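Local coordinates for protein DMATS type aromatic prenyltransferase (Micromonospora olivasterospora, PDB 6ZRY) that probably transfers a dimethylallyl group to tryptophan, consistent with a 6-dimethylallyl tryptophan synthase of the ABBA-barrel fold, at residues E240-V245 with A328-R333; G248-F253 with R281-D286; R293-L298 with F303-L308. All blocks are in the same frame, centred on the assembly; numbering follows the deposited sequence.

Contact 1 (E240-V245 with A328-R333). With TRP (tryptophan), chain C.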
# COMPACT_ATOMS: atom_id res chain seq x y z
N GLU A 240 -4.46 -6.20 18.76
CA GLU A 240 -5.81 -5.81 19.23
C GLU A 240 -5.80 -4.41 19.82
O GLU A 240 -6.73 -3.66 19.50
CB GLU A 240 -6.35 -6.82 20.26
CG GLU A 240 -6.55 -8.15 19.65
CD GLU A 240 -7.56 -9.01 20.34
OE1 GLU A 240 -7.55 -9.02 21.62
OE2 GLU A 240 -8.36 -9.67 19.60
N GLU A 241 -4.80 -4.05 20.63
CA GLU A 241 -4.69 -2.69 21.24
C GLU A 241 -4.62 -1.66 20.09
O GLU A 241 -5.30 -0.62 20.17
CB GLU A 241 -3.45 -2.57 22.12
CG GLU A 241 -3.62 -3.26 23.48
CD GLU A 241 -2.37 -3.46 24.32
OE1 GLU A 241 -2.50 -4.02 25.44
OE2 GLU A 241 -1.29 -3.09 23.88
N PHE A 242 -3.82 -1.94 19.08
CA PHE A 242 -3.66 -1.05 17.91
C PHE A 242 -5.02 -0.87 17.23
O PHE A 242 -5.40 0.27 16.90
CB PHE A 242 -2.62 -1.63 16.96
CG PHE A 242 -2.30 -0.70 15.84
CD1 PHE A 242 -1.37 0.31 16.01
CD2 PHE A 242 -2.95 -0.82 14.63
CE1 PHE A 242 -1.06 1.17 14.98
CE2 PHE A 242 -2.65 0.06 13.60
CZ PHE A 242 -1.70 1.04 13.78
N CYS A 243 -5.75 -1.95 17.04
CA CYS A 243 -7.04 -1.93 16.32
C CYS A 243 -8.10 -1.16 17.13
O CYS A 243 -8.86 -0.37 16.52
CB CYS A 243 -7.50 -3.34 15.97
SG CYS A 243 -6.57 -4.07 14.61
N VAL A 244 -8.13 -1.34 18.47
CA VAL A 244 -9.07 -0.63 19.38
C VAL A 244 -8.86 0.88 19.29
O VAL A 244 -9.85 1.59 19.19
CB VAL A 244 -8.93 -1.11 20.83
CG1 VAL A 244 -9.60 -0.16 21.82
CG2 VAL A 244 -9.45 -2.52 20.98
N VAL A 245 -7.61 1.35 19.37
CA VAL A 245 -7.30 2.80 19.31
C VAL A 245 -7.66 3.30 17.91
O VAL A 245 -8.42 4.28 17.82
CB VAL A 245 -5.84 3.10 19.71
CG1 VAL A 245 -5.48 4.54 19.49
CG2 VAL A 245 -5.56 2.69 21.15
N ALA A 328 -6.04 7.87 5.17
CA ALA A 328 -6.78 6.79 4.51
C ALA A 328 -6.65 5.48 5.31
O ALA A 328 -7.64 4.71 5.40
CB ALA A 328 -6.23 6.61 3.11
N HIS A 329 -5.47 5.23 5.80
CA HIS A 329 -5.08 4.02 6.55
C HIS A 329 -4.06 4.39 7.63
O HIS A 329 -3.34 5.41 7.48
CB HIS A 329 -4.46 2.96 5.66
CG HIS A 329 -5.24 2.60 4.45
ND1 HIS A 329 -6.06 1.52 4.42
CD2 HIS A 329 -5.27 3.15 3.21
CE1 HIS A 329 -6.59 1.40 3.19
NE2 HIS A 329 -6.14 2.40 2.45
N VAL A 330 -3.96 3.55 8.64
CA VAL A 330 -2.79 3.56 9.55
C VAL A 330 -2.41 2.11 9.80
O VAL A 330 -3.33 1.26 9.88
CB VAL A 330 -3.07 4.33 10.86
CG1 VAL A 330 -4.17 3.69 11.66
CG2 VAL A 330 -1.79 4.47 11.68
N SER A 331 -1.12 1.83 9.85
CA SER A 331 -0.62 0.45 9.93
C SER A 331 0.44 0.31 11.01
O SER A 331 1.18 1.24 11.27
CB SER A 331 -0.12 -0.04 8.57
OG SER A 331 1.17 0.49 8.28
N LEU A 332 0.45 -0.85 11.64
CA LEU A 332 1.47 -1.28 12.59
C LEU A 332 2.30 -2.37 11.93
O LEU A 332 1.69 -3.34 11.43
CB LEU A 332 0.80 -1.80 13.85
CG LEU A 332 1.78 -2.30 14.91
CD1 LEU A 332 2.61 -1.15 15.46
CD2 LEU A 332 1.03 -3.01 16.02
N ARG A 333 3.64 -2.20 11.95
CA ARG A 333 4.63 -3.14 11.36
C ARG A 333 5.35 -3.84 12.52
O ARG A 333 5.91 -3.15 13.32
CB ARG A 333 5.63 -2.40 10.45
CG ARG A 333 4.99 -1.45 9.44
CD ARG A 333 5.90 -0.55 8.58
NE ARG A 333 7.18 -0.12 9.16
CZ ARG A 333 7.44 1.06 9.72
NH1 ARG A 333 6.51 2.00 9.82
NH2 ARG A 333 8.65 1.30 10.21
N TRP C . -7.50 2.42 -1.92
CA TRP C . -7.46 0.92 -1.89
C TRP C . -8.10 0.42 -0.59
O TRP C . -8.38 -0.79 -0.47
CB TRP C . -6.02 0.39 -2.05
CG TRP C . -5.07 0.79 -0.96
CD1 TRP C . -4.38 1.97 -0.87
CD2 TRP C . -4.70 0.01 0.18
NE1 TRP C . -3.60 1.97 0.27
CE2 TRP C . -3.77 0.78 0.93
CE3 TRP C . -5.04 -1.27 0.65
CZ2 TRP C . -3.20 0.32 2.12
CZ3 TRP C . -4.47 -1.72 1.83
CH2 TRP C . -3.56 -0.94 2.54
OXT TRP C . -8.35 1.21 0.35
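Phe-242 lays its ring against the side chains of Val-330 and Leu-332 and the backbone at Ser-331, joining a helix of the outer layer to the wall of the ABBA barrel, in which helices surround a closed ring of antiparallel strands. The axes of segments 240-245 and 328-333 run nearly antiparallel, at 165°, and come within 9.7 Å, a spacing bridged by this single aromatic side chain. With CG anti to the backbone N (chi1 -173°), the ring is carried out from the helix to the strand. Leu-332 CB sits squarely over one face, 3.6 Å from the centroid of the Phe-242 ring and 6° from its normal, a CH-pi contact. From there the leucine runs back toward the helix as the phenylalanine runs outward, so that Leu-332 CD2 ends 4.0 Å from Phe-242 CB. The far end of the ring reaches the peptide link, with Phe-242 CZ 3.6 Å from Ser-331 C. At the ring edge, near its plane, Val-330 O lies 4.0 Å from Phe-242 CE2, and Val-330 CG2 meets Phe-242 CZ at the same separation of 4.0 Å. With an alanine in place of Phe-242, the strand would probably lose most of its contact with the helix, leaving Leu-332 CB without the ring beneath it and a gap before Val-330. One residue further along the helix, Cys-243 packs on Ile-276 of the adjacent strand, and Val-245 then turns to helix 287-300. Val-330 and Leu-332 face the helix, whereas Ser-331 points away, its OG hydrogen-bonded to Tyr-344 OH. His-329 serves the tryptophan pocket: ligand CZ2 lies over the centre of the His-329 imidazole, while ligand OXT meets the imidazole at its edge and His-329 NE2 approaches ligand CE2 to 3.2 Å.

Contact 2 (G248-F253 with R281-D286). With TRP (tryptophan), chain C.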
# COMPACT_ATOMS: atom_id res chain seq x y z
N GLY A 248 -11.48 3.18 17.22
CA GLY A 248 -12.34 3.90 18.19
C GLY A 248 -13.19 2.98 19.07
O GLY A 248 -14.15 3.47 19.67
N GLY A 249 -12.84 1.70 19.19
CA GLY A 249 -13.57 0.72 20.02
C GLY A 249 -14.28 -0.35 19.20
O GLY A 249 -14.65 -1.35 19.78
N THR A 250 -14.44 -0.16 17.89
CA THR A 250 -14.93 -1.21 16.93
C THR A 250 -14.20 -2.54 17.19
O THR A 250 -12.98 -2.52 17.26
CB THR A 250 -14.71 -0.78 15.46
OG1 THR A 250 -15.15 0.56 15.26
CG2 THR A 250 -15.43 -1.67 14.48
N ARG A 251 -14.93 -3.65 17.29
CA ARG A 251 -14.36 -5.03 17.31
C ARG A 251 -14.66 -5.74 15.98
O ARG A 251 -13.87 -6.62 15.61
CB ARG A 251 -14.95 -5.87 18.45
CG ARG A 251 -14.51 -5.45 19.85
CD ARG A 251 -14.83 -6.54 20.87
NE ARG A 251 -14.25 -7.81 20.42
CZ ARG A 251 -13.02 -8.24 20.71
NH1 ARG A 251 -12.22 -7.53 21.49
NH2 ARG A 251 -12.59 -9.39 20.20
N ARG A 252 -15.80 -5.44 15.36
CA ARG A 252 -16.20 -5.93 14.02
C ARG A 252 -15.93 -4.81 13.04
O ARG A 252 -16.59 -3.80 13.13
CB ARG A 252 -17.69 -6.22 13.91
CG ARG A 252 -18.20 -7.34 14.80
CD ARG A 252 -19.53 -7.93 14.32
NE ARG A 252 -19.69 -8.09 12.86
CZ ARG A 252 -18.90 -8.81 12.04
NH1 ARG A 252 -17.83 -9.44 12.49
NH2 ARG A 252 -19.17 -8.88 10.75
N PHE A 253 -14.99 -4.99 12.14
CA PHE A 253 -14.66 -3.99 11.11
C PHE A 253 -15.56 -4.30 9.90
O PHE A 253 -15.10 -4.91 8.93
CB PHE A 253 -13.15 -3.96 10.92
CG PHE A 253 -12.41 -3.34 12.09
CD1 PHE A 253 -12.23 -4.02 13.29
CD2 PHE A 253 -11.90 -2.04 12.00
CE1 PHE A 253 -11.56 -3.43 14.35
CE2 PHE A 253 -11.21 -1.47 13.06
CZ PHE A 253 -11.05 -2.15 14.23
N ARG A 281 -10.20 5.84 7.92
CA ARG A 281 -11.17 6.79 7.31
C ARG A 281 -12.60 6.25 7.44
O ARG A 281 -13.55 7.07 7.41
CB ARG A 281 -10.87 7.02 5.83
CG ARG A 281 -11.05 5.79 4.93
CD ARG A 281 -10.56 6.18 3.56
NE ARG A 281 -10.71 5.23 2.49
CZ ARG A 281 -10.01 4.11 2.31
NH1 ARG A 281 -9.11 3.71 3.18
NH2 ARG A 281 -10.22 3.39 1.22
N SER A 282 -12.77 4.95 7.57
CA SER A 282 -14.11 4.30 7.64
C SER A 282 -14.67 4.34 9.08
O SER A 282 -15.85 4.06 9.24
CB SER A 282 -14.01 2.89 7.12
OG SER A 282 -15.28 2.28 6.99
N TYR A 283 -13.86 4.71 10.07
CA TYR A 283 -14.19 4.52 11.51
C TYR A 283 -14.07 5.82 12.29
O TYR A 283 -14.02 5.76 13.51
CB TYR A 283 -13.32 3.38 12.05
CG TYR A 283 -13.61 2.09 11.33
CD1 TYR A 283 -14.77 1.37 11.59
CD2 TYR A 283 -12.79 1.64 10.29
CE1 TYR A 283 -15.07 0.20 10.92
CE2 TYR A 283 -13.09 0.47 9.60
CZ TYR A 283 -14.23 -0.25 9.91
OH TYR A 283 -14.53 -1.40 9.22
N VAL A 284 -14.07 6.96 11.60
CA VAL A 284 -13.96 8.30 12.23
C VAL A 284 -15.03 9.22 11.64
O VAL A 284 -15.57 8.90 10.57
CB VAL A 284 -12.56 8.90 12.02
CG1 VAL A 284 -11.47 8.10 12.73
CG2 VAL A 284 -12.24 9.06 10.53
N THR A 285 -15.27 10.36 12.30
CA THR A 285 -16.16 11.43 11.80
C THR A 285 -15.43 12.25 10.74
O THR A 285 -16.09 12.73 9.81
CB THR A 285 -16.68 12.28 12.96
OG1 THR A 285 -15.59 12.75 13.75
CG2 THR A 285 -17.64 11.49 13.81
N ASP A 286 -14.12 12.40 10.88
CA ASP A 286 -13.32 13.35 10.10
C ASP A 286 -11.83 13.13 10.37
O ASP A 286 -11.50 12.38 11.25
CB ASP A 286 -13.75 14.78 10.46
CG ASP A 286 -13.63 15.09 11.93
OD1 ASP A 286 -12.49 15.16 12.41
OD2 ASP A 286 -14.66 15.23 12.58
N TRP C . -7.50 2.42 -1.92
CA TRP C . -7.46 0.92 -1.89
C TRP C . -8.10 0.42 -0.59
O TRP C . -8.38 -0.79 -0.47
CB TRP C . -6.02 0.39 -2.05
CG TRP C . -5.07 0.79 -0.96
CD1 TRP C . -4.38 1.97 -0.87
CD2 TRP C . -4.70 0.01 0.18
NE1 TRP C . -3.60 1.97 0.27
CE2 TRP C . -3.77 0.78 0.93
CE3 TRP C . -5.04 -1.27 0.65
CZ2 TRP C . -3.20 0.32 2.12
CZ3 TRP C . -4.47 -1.72 1.83
CH2 TRP C . -3.56 -0.94 2.54
OXT TRP C . -8.35 1.21 0.35
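The Tyr-283 ring receives the edge of Phe-253 on one face, a T-shaped pair with centroids 5.0 Å apart and planes at 65°. The ring atom that leads is Phe-253 CD2, which stands off-centre over the tyrosine, toward its hydroxyl end, 3.6 Å from Tyr-283 CZ. Beyond the ring, Tyr-283 OH slides in beside the phenylalanine backbone, 3.2 Å from Phe-253 C, and is hydrogen-bonded to Arg-256 O, which helps to fix the ring. The opposite face of the tyrosine is met by Ser-282 OG. In the barrel, Phe-253 belongs to a short, weakly bonded strand beside strand 209-220, whereas Tyr-283 lies in the loop that leads from strand 273-278 to helix 287-300; the aromatic pair thus ties this loop to the chain leaving helix 236-247, which ends in a Schellman motif at Gly-248. Thr-250 comes across the tyrosine at about a right angle, OG1 3.8 Å from Tyr-283 CD1, with that hydroxyl engaged by Gly-247 O. Two residues before Tyr-283, in a 3-10 turn, Arg-281, extended from CG to NE, carries its guanidinium to the bound tryptophan, where NH2 donates to ligand OXT over 3.0 Å at 162°, while NE forms a salt bridge with Asp-56.

Contact 3 (R293-L298 with F303-L308)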
# COMPACT_ATOMS: atom_id res chain seq x y z
N ARG A 293 -6.26 10.04 16.73
CA ARG A 293 -6.04 8.61 17.02
C ARG A 293 -4.63 8.22 16.63
O ARG A 293 -3.98 7.51 17.38
CB ARG A 293 -7.05 7.74 16.29
CG ARG A 293 -8.47 7.98 16.73
CD ARG A 293 -9.37 6.91 16.23
NE ARG A 293 -10.76 7.16 16.56
CZ ARG A 293 -11.80 6.52 16.01
NH1 ARG A 293 -11.62 5.61 15.06
NH2 ARG A 293 -13.02 6.88 16.33
N VAL A 294 -4.19 8.64 15.46
CA VAL A 294 -2.86 8.28 14.96
C VAL A 294 -1.81 8.92 15.86
O VAL A 294 -0.88 8.25 16.19
CB VAL A 294 -2.68 8.69 13.49
CG1 VAL A 294 -1.25 8.46 13.03
CG2 VAL A 294 -3.67 7.95 12.59
N ALA A 295 -2.00 10.18 16.26
CA ALA A 295 -1.10 10.84 17.23
C ALA A 295 -1.03 10.04 18.54
O ALA A 295 0.11 9.86 19.07
CB ALA A 295 -1.57 12.25 17.46
N ALA A 296 -2.14 9.53 19.04
CA ALA A 296 -2.15 8.70 20.27
C ALA A 296 -1.28 7.45 20.06
O ALA A 296 -0.53 7.03 20.99
CB ALA A 296 -3.56 8.35 20.66
N LEU A 297 -1.38 6.84 18.88
CA LEU A 297 -0.61 5.62 18.59
C LEU A 297 0.86 5.98 18.50
O LEU A 297 1.65 5.27 19.10
CB LEU A 297 -1.13 4.97 17.31
CG LEU A 297 -2.50 4.30 17.46
CD1 LEU A 297 -3.10 3.96 16.13
CD2 LEU A 297 -2.40 3.07 18.32
N LEU A 298 1.20 7.05 17.78
CA LEU A 298 2.62 7.48 17.67
C LEU A 298 3.20 7.77 19.06
O LEU A 298 4.36 7.35 19.34
CB LEU A 298 2.72 8.69 16.75
CG LEU A 298 2.49 8.43 15.26
CD1 LEU A 298 2.69 9.71 14.48
CD2 LEU A 298 3.41 7.37 14.73
N PHE A 303 7.03 7.87 19.37
CA PHE A 303 7.28 8.65 18.13
C PHE A 303 6.90 10.11 18.40
O PHE A 303 6.29 10.39 19.47
CB PHE A 303 6.57 8.03 16.93
CG PHE A 303 7.17 6.74 16.43
CD1 PHE A 303 8.45 6.71 15.90
CD2 PHE A 303 6.45 5.55 16.47
CE1 PHE A 303 9.01 5.52 15.45
CE2 PHE A 303 7.01 4.35 16.03
CZ PHE A 303 8.29 4.34 15.52
N ASP A 304 7.34 11.01 17.51
CA ASP A 304 7.09 12.47 17.57
C ASP A 304 5.91 12.83 16.64
O ASP A 304 6.00 12.60 15.37
CB ASP A 304 8.35 13.26 17.19
CG ASP A 304 8.25 14.75 17.47
OD1 ASP A 304 7.18 15.20 17.93
OD2 ASP A 304 9.26 15.46 17.22
N THR A 305 4.86 13.42 17.21
CA THR A 305 3.64 13.82 16.48
C THR A 305 3.92 15.05 15.59
O THR A 305 3.09 15.35 14.76
CB THR A 305 2.46 14.09 17.41
OG1 THR A 305 2.76 15.22 18.22
CG2 THR A 305 2.12 12.90 18.29
N ASP A 306 5.06 15.72 15.79
CA ASP A 306 5.50 16.86 14.94
C ASP A 306 5.66 16.39 13.48
O ASP A 306 5.25 17.13 12.58
CB ASP A 306 6.78 17.49 15.47
CG ASP A 306 6.59 18.32 16.72
OD1 ASP A 306 5.40 18.59 17.09
OD2 ASP A 306 7.61 18.70 17.31
N GLY A 307 6.22 15.20 13.27
CA GLY A 307 6.43 14.64 11.93
C GLY A 307 5.10 14.39 11.24
O GLY A 307 4.97 14.73 10.04
N LEU A 308 4.16 13.81 11.97
CA LEU A 308 2.78 13.52 11.52
C LEU A 308 2.09 14.84 11.12
O LEU A 308 1.56 14.92 10.01
CB LEU A 308 2.02 12.85 12.65
CG LEU A 308 0.51 12.74 12.43
CD1 LEU A 308 0.21 11.72 11.36
CD2 LEU A 308 -0.21 12.40 13.71
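Leu-298 O, near the end of helix 287-300, accepts a hydrogen bond of 2.7 Å from Phe-303 N, with an N-H...O angle of 157°. The bond spans five residues and fixes the point at which the chain, having left one helix, sets out toward the next. The Phe-303 side chain starts out close to the same oxygen, through its CB. Leu-298 closes the turn with its two methyls: its CG lies anti to the carbonyl carbon (chi1 -72°), and the branches part, CD2 resting 3.9 Å from Phe-303 CB and CD1 meeting Leu-308 CB at 3.7 Å. The phenylalanine ring itself then leads away from the first helix. Together the segments form a helical hairpin, two successive helices joined by a short turn, in the outer layer of the ABBA barrel, where Val-294 and Leu-308 both touch Val-343, and Leu-298 touches Val-341, on strand 341-346. The second helix, 305-315, is opened by Asp-304 as N-cap: its OD1 accepts from Asp-306 N over 3.1 Å, the amide approaching from above the carboxylate, 65° out of its plane. One turn along, Leu-308 points at the first helix and sets its two methyls on neighbouring residues of it. Its CD1 lies 3.9 Å from Val-294 CG1, the two side chains crossing at a slant, and its CD2 comes down on the backbone, 3.8 Å from Ala-295 N. The small side chain of Ala-295 is consistent with so close an approach. Thr-305 uses the same place, putting its methyl rather than its hydroxyl against the alanine, with Thr-305 CG2 3.8 Å from Ala-295 CB and 3.7 Å from Ala-295 O; its side chain also touches Arg-291 and Val-299 on helix 287-300.

Contacts 1 and 2, with centres about 11 Å apart, both reach the bound tryptophan, and they touch each other: Arg-281 NH1 of contact 2 lies 2.8 Å from Ala-328 O of contact 1, a probable hydrogen bond that sets the carboxylate-binding arginine against the strand carrying His-329. Contact 3 stands further out, the side chain of Val-294 about 13 Å from the ligand. It backs contact 1 through Leu-297, whose CD1 packs 3.6 Å from Phe-242 CE1. Contacts 2 and 3, with centres about 18 Å apart, are joined by Arg-293, whose NH1 lies 2.9 Å from Tyr-283 O, a probable hydrogen bond, and is also hydrogen-bonded to Ala-246 O.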